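Local coordinates for PUA domain-containing protein (Thermoplasma acidophilum DSM 1728, PDB 1Q7H) that is of unknown function but, as a PUA domain protein, probably binds RNA and may take part in translation initiation, at residues A53-P58 / V119-M124; I107-S112 / A138-F143. All blocks are in the same frame, centred on the assembly; numbering follows the deposited sequence.

Contact 1 of 2, residues A53-P58 / V119-M124; sequences AGDLIP and VGMAEM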
loop_
_atom_site.group_PDB
_atom_site.type_symbol
_atom_site.label_atom_id
_atom_site.label_comp_id
_atom_site.label_asym_id
_atom_site.label_seq_id
_atom_site.Cartn_x
_atom_site.Cartn_y
_atom_site.Cartn_z
ATOM N N ALA A 53 1.477 -10.221 5.077
ATOM C CA ALA A 53 0.154 -10.744 5.400
ATOM C C ALA A 53 -0.395 -11.312 4.103
ATOM O O ALA A 53 -1.283 -10.728 3.480
ATOM C CB ALA A 53 -0.738 -9.623 5.911
ATOM N N GLY A 54 0.143 -12.459 3.704
ATOM C CA GLY A 54 -0.259 -13.067 2.451
ATOM C C GLY A 54 0.810 -12.597 1.491
ATOM O O GLY A 54 1.769 -13.317 1.203
ATOM N N ASP A 55 0.653 -11.372 1.004
ATOM C CA ASP A 55 1.640 -10.780 0.114
ATOM C C ASP A 55 2.390 -9.755 0.955
ATOM O O ASP A 55 1.980 -9.453 2.077
ATOM C CB ASP A 55 0.967 -10.050 -1.055
ATOM C CG ASP A 55 0.156 -10.973 -1.939
ATOM O OD1 ASP A 55 0.714 -11.985 -2.417
ATOM O OD2 ASP A 55 -1.039 -10.676 -2.165
ATOM N N LEU A 56 3.493 -9.238 0.429
ATOM C CA LEU A 56 4.233 -8.211 1.136
ATOM C C LEU A 56 3.535 -6.905 0.778
ATOM O O LEU A 56 3.442 -6.536 -0.390
ATOM C CB LEU A 56 5.690 -8.175 0.696
ATOM C CG LEU A 56 6.578 -9.263 1.283
ATOM C CD1 LEU A 56 7.932 -9.206 0.623
ATOM C CD2 LEU A 56 6.705 -9.067 2.788
ATOM N N ILE A 57 3.052 -6.219 1.802
ATOM C CA ILE A 57 2.316 -4.974 1.656
ATOM C C ILE A 57 3.060 -3.796 2.274
ATOM O O ILE A 57 3.468 -3.858 3.433
ATOM C CB ILE A 57 0.947 -5.110 2.377
ATOM C CG1 ILE A 57 0.134 -6.243 1.740
ATOM C CG2 ILE A 57 0.190 -3.804 2.348
ATOM C CD1 ILE A 57 -1.127 -6.584 2.512
ATOM N N PRO A 58 3.267 -2.709 1.507
ATOM C CA PRO A 58 3.967 -1.551 2.090
ATOM C C PRO A 58 2.963 -0.883 3.019
ATOM O O PRO A 58 1.766 -0.922 2.751
ATOM C CB PRO A 58 4.268 -0.684 0.874
ATOM C CG PRO A 58 3.077 -0.982 -0.044
ATOM C CD PRO A 58 2.980 -2.490 0.077
ATOM N N VAL A 119 -3.642 0.963 0.730
ATOM C CA VAL A 119 -3.126 0.012 -0.238
ATOM C C VAL A 119 -4.351 -0.788 -0.649
ATOM O O VAL A 119 -5.194 -1.123 0.185
ATOM C CB VAL A 119 -2.083 -0.947 0.361
ATOM C CG1 VAL A 119 -1.622 -1.958 -0.720
ATOM C CG2 VAL A 119 -0.898 -0.158 0.873
ATOM N N GLY A 120 -4.474 -1.066 -1.937
ATOM C CA GLY A 120 -5.617 -1.824 -2.393
ATOM C C GLY A 120 -5.238 -2.884 -3.404
ATOM O O GLY A 120 -4.078 -3.033 -3.784
HETATM N N MSE A 121 -6.241 -3.634 -3.828
HETATM C CA MSE A 121 -6.065 -4.682 -4.808
HETATM C C MSE A 121 -7.110 -4.320 -5.862
HETATM O O MSE A 121 -8.304 -4.244 -5.563
HETATM C CB MSE A 121 -6.371 -6.034 -4.169
HETATM C CG MSE A 121 -5.423 -7.138 -4.571
HETATM SE SE MSE A 121 -3.577 -6.852 -3.995
HETATM C CE MSE A 121 -2.729 -8.104 -5.199
ATOM N N ALA A 122 -6.660 -4.059 -7.080
ATOM C CA ALA A 122 -7.561 -3.674 -8.156
ATOM C C ALA A 122 -8.608 -4.734 -8.481
ATOM O O ALA A 122 -8.307 -5.923 -8.551
ATOM C CB ALA A 122 -6.753 -3.341 -9.410
ATOM N N GLU A 123 -9.835 -4.284 -8.702
ATOM C CA GLU A 123 -10.939 -5.169 -9.052
ATOM C C GLU A 123 -11.364 -4.928 -10.506
ATOM O O GLU A 123 -12.232 -5.625 -11.023
ATOM C CB GLU A 123 -12.128 -4.896 -8.133
ATOM C CG GLU A 123 -11.860 -5.179 -6.673
ATOM C CD GLU A 123 -12.027 -6.636 -6.333
ATOM O OE1 GLU A 123 -11.789 -7.009 -5.168
ATOM O OE2 GLU A 123 -12.401 -7.409 -7.234
HETATM N N MSE A 124 -10.750 -3.936 -11.150
HETATM C CA MSE A 124 -11.053 -3.570 -12.535
HETATM C C MSE A 124 -9.791 -3.075 -13.245
HETATM O O MSE A 124 -8.842 -2.633 -12.591
HETATM C CB MSE A 124 -12.086 -2.429 -12.577
HETATM C CG MSE A 124 -13.470 -2.757 -12.029
HETATM SE SE MSE A 124 -14.622 -1.182 -11.882
HETATM C CE MSE A 124 -14.939 -0.864 -13.770
#

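Contact 2 of 2, residues I107-S112 / A138-F143; sequences IFVKSS and ARIIHF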
loop_
_atom_site.group_PDB
_atom_site.type_symbol
_atom_site.label_atom_id
_atom_site.label_comp_id
_atom_site.label_asym_id
_atom_site.label_seq_id
_atom_site.Cartn_x
_atom_site.Cartn_y
_atom_site.Cartn_z
ATOM N N ILE A 107 -2.602 -1.782 -5.662
ATOM C CA ILE A 107 -2.617 -0.361 -5.979
ATOM C C ILE A 107 -2.364 0.468 -4.733
ATOM O O ILE A 107 -2.625 0.036 -3.608
ATOM C CB ILE A 107 -3.953 0.085 -6.621
ATOM C CG1 ILE A 107 -5.113 -0.134 -5.646
ATOM C CG2 ILE A 107 -4.167 -0.671 -7.920
ATOM C CD1 ILE A 107 -6.379 0.586 -6.030
ATOM N N PHE A 108 -1.861 1.674 -4.951
ATOM C CA PHE A 108 -1.525 2.577 -3.870
ATOM C C PHE A 108 -2.376 3.818 -4.033
ATOM O O PHE A 108 -2.222 4.570 -4.990
ATOM C CB PHE A 108 -0.028 2.858 -3.955
ATOM C CG PHE A 108 0.782 1.602 -4.071
ATOM C CD1 PHE A 108 0.750 0.657 -3.053
ATOM C CD2 PHE A 108 1.491 1.313 -5.229
ATOM C CE1 PHE A 108 1.409 -0.570 -3.187
ATOM C CE2 PHE A 108 2.153 0.095 -5.379
ATOM C CZ PHE A 108 2.113 -0.853 -4.356
ATOM N N VAL A 109 -3.284 3.999 -3.081
ATOM C CA VAL A 109 -4.248 5.079 -3.086
ATOM C C VAL A 109 -3.765 6.358 -2.440
ATOM O O VAL A 109 -3.308 6.350 -1.304
ATOM C CB VAL A 109 -5.539 4.640 -2.357
ATOM C CG1 VAL A 109 -6.608 5.716 -2.497
ATOM C CG2 VAL A 109 -6.011 3.300 -2.909
ATOM N N LYS A 110 -3.893 7.465 -3.160
ATOM C CA LYS A 110 -3.472 8.744 -2.618
ATOM C C LYS A 110 -4.566 9.797 -2.683
ATOM O O LYS A 110 -5.467 9.744 -3.520
ATOM C CB LYS A 110 -2.242 9.270 -3.358
ATOM C CG LYS A 110 -2.447 9.414 -4.843
ATOM C CD LYS A 110 -1.274 10.129 -5.502
ATOM C CE LYS A 110 -1.388 11.629 -5.360
ATOM N NZ LYS A 110 -0.357 12.351 -6.152
ATOM N N SER A 111 -4.471 10.745 -1.764
ATOM C CA SER A 111 -5.393 11.863 -1.698
ATOM C C SER A 111 -4.995 12.824 -2.813
ATOM O O SER A 111 -3.849 12.832 -3.251
ATOM C CB SER A 111 -5.235 12.576 -0.347
ATOM O OG SER A 111 -5.659 13.926 -0.429
ATOM N N SER A 112 -5.928 13.657 -3.255
ATOM C CA SER A 112 -5.615 14.643 -4.282
ATOM C C SER A 112 -4.594 15.644 -3.709
ATOM O O SER A 112 -3.973 16.411 -4.455
ATOM C CB SER A 112 -6.885 15.377 -4.716
ATOM O OG SER A 112 -7.410 16.139 -3.642
ATOM N N ALA A 138 -11.579 -1.148 -6.561
ATOM C CA ALA A 138 -10.623 -1.891 -5.744
ATOM C C ALA A 138 -11.128 -2.179 -4.351
ATOM O O ALA A 138 -12.046 -1.522 -3.861
ATOM C CB ALA A 138 -9.324 -1.102 -5.640
ATOM N N ARG A 139 -10.537 -3.184 -3.718
ATOM C CA ARG A 139 -10.871 -3.479 -2.338
ATOM C C ARG A 139 -9.642 -2.984 -1.580
ATOM O O ARG A 139 -8.520 -3.142 -2.065
ATOM C CB ARG A 139 -11.072 -4.978 -2.113
ATOM C CG ARG A 139 -9.852 -5.855 -2.336
ATOM C CD ARG A 139 -10.142 -7.301 -1.890
ATOM N NE ARG A 139 -9.048 -8.217 -2.218
ATOM C CZ ARG A 139 -8.771 -8.640 -3.450
ATOM N NH1 ARG A 139 -9.512 -8.237 -4.477
ATOM N NH2 ARG A 139 -7.733 -9.442 -3.662
ATOM N N ILE A 140 -9.842 -2.356 -0.426
ATOM C CA ILE A 140 -8.712 -1.850 0.367
ATOM C C ILE A 140 -8.192 -2.923 1.324
ATOM O O ILE A 140 -8.960 -3.495 2.099
ATOM C CB ILE A 140 -9.107 -0.582 1.174
ATOM C CG1 ILE A 140 -8.847 0.687 0.354
ATOM C CG2 ILE A 140 -8.240 -0.464 2.418
ATOM C CD1 ILE A 140 -8.964 0.537 -1.110
ATOM N N ILE A 141 -6.889 -3.188 1.272
ATOM C CA ILE A 141 -6.294 -4.212 2.129
ATOM C C ILE A 141 -5.453 -3.657 3.280
ATOM O O ILE A 141 -5.044 -4.402 4.176
ATOM C CB ILE A 141 -5.439 -5.206 1.314
ATOM C CG1 ILE A 141 -4.296 -4.471 0.613
ATOM C CG2 ILE A 141 -6.313 -5.930 0.290
ATOM C CD1 ILE A 141 -3.371 -5.399 -0.150
ATOM N N HIS A 142 -5.177 -2.359 3.249
ATOM C CA HIS A 142 -4.432 -1.725 4.329
ATOM C C HIS A 142 -4.753 -0.248 4.368
ATOM O O HIS A 142 -4.756 0.428 3.338
ATOM C CB HIS A 142 -2.916 -1.897 4.184
ATOM C CG HIS A 142 -2.138 -1.130 5.214
ATOM N ND1 HIS A 142 -1.116 -0.264 4.888
ATOM C CD2 HIS A 142 -2.302 -1.028 6.553
ATOM C CE1 HIS A 142 -0.690 0.346 5.980
ATOM N NE2 HIS A 142 -1.396 -0.099 7.006
ATOM N N PHE A 143 -5.015 0.254 5.568
ATOM C CA PHE A 143 -5.345 1.657 5.749
ATOM C C PHE A 143 -4.909 2.059 7.146
ATOM O O PHE A 143 -4.639 1.200 7.981
ATOM C CB PHE A 143 -6.852 1.868 5.542
ATOM C CG PHE A 143 -7.713 1.020 6.433
ATOM C CD1 PHE A 143 -8.221 1.529 7.624
ATOM C CD2 PHE A 143 -8.003 -0.294 6.089
ATOM C CE1 PHE A 143 -9.006 0.738 8.461
ATOM C CE2 PHE A 143 -8.790 -1.095 6.928
ATOM C CZ PHE A 143 -9.288 -0.572 8.113
#

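Contact 1 of 2, residues A53-P58 / V119-M124
Asp-55 reaches Met-121 at the outer end of an interface that joins two domains: the last strand of an antiparallel N-terminal sheet, 56-58, lies against strand 116-122 of the PUA domain. The two runs are 148° apart in direction, roughly antiparallel, yet no hydrogen bond links them, so side chains rather than a continuous sheet hold the domains together here. Asp-55 closes the tight turn that leads out of strand 47-52, its carbonyl O accepting the backbone N of Ala-53. Its CB points toward strand 116-122, and the carboxylate OD2 stands 4.3 Å from the methyl CE of the selenomethionine Met-121, a loose van der Waals approach rather than a bond. Next comes Ile-57, bonded through its backbone to Phe-51 and so fixed in the N-terminal sheet. Its CG2, anti to the backbone N, meets the fork of Val-119, 4.0 Å from CG1 and 4.1 Å from CG2 of that valine. One methyl thus covers both branches, while Ile-141 of the adjoining PUA strand also packs on the isoleucine. Val-119 is bonded through its backbone to Ile-141 and His-142 of strand 136-142, where a classic beta bulge sets both residues opposite it. Pro-58 ends the strand and carries the apolar seam on: its ring atom CG lies 4.2 Å from Val-119 CG2, with the two side chains crossing at a slant. Met-19 and Ile-24 of the N-terminal domain also pack against the ring. Val-119 sets CG1 anti to its backbone N (chi1 178°), and the other methyl, CG2, comes within 3.3 Å of the carbonyl O of Pro-58.

Contact 2 of 2, residues I107-S112 / A138-F143
Two groups grip Ser-111 OG, the backbone N of Lys-113 and Glu-80 OE1, toward the end of the strand whose Ile-107 and Val-109 meet Ala-138 and Ile-140. The hydroxyl is buried, and these bonds satisfy it. On the other segment Arg-139, whose CB points away from 107-112, gives NH1 to a salt bridge with Glu-123 OE1. The contact itself is wholly apolar. Strands 106-111 and 136-142 are not neighbours: 116-122 runs between them in the mixed sheet of the PUA domain, and their side chains meet across Gly-120, which puts no side chain in the way. The sheet is strongly curled, as in the PUA pseudobarrel, and the CA atoms of Ile-107 and Ala-138 are 8.2 Å apart. Ile-107 spans this gap with its longer branch: CG1 sits between the backbone N and the carbonyl carbon (chi1 62°), and the extended chain beyond it carries CD1 to the methyl of Ala-138. The separation of CD1 from Ala-138 CB is 3.4 Å, tighter than usual for two carbons. Two residues further on, Val-109 CG2 approaches Ile-140 CD1 more loosely, at 4.4 Å. Ile-140 reaches it with a chi2 of 30°, well off a staggered position, so the placing of CD1 is less certain. Val-75 and Ile-117, from the strands on either side of 106-111, also pack on Val-109.

Both contacts are largely buried and use the same sheet, but contact 1 joins its strand 116-122 to the N-terminal domain, whereas contact 2 lies wholly within the PUA domain, bridging the two strands that flank 116-122. Contact 1 reaches the surface at Asp-55 and mixes methyls with a carboxylate and a carbonyl; contact 2 is purely aliphatic between its segments. They are tied directly: Gly-120 O probably accepts a hydrogen bond from Ile-107 N at 2.7 Å, and Met-121 O packs on Ala-138 CB at 3.3 Å. Pro-58 of contact 1 also packs on Phe-108, the residue between the two touching positions of 107-112.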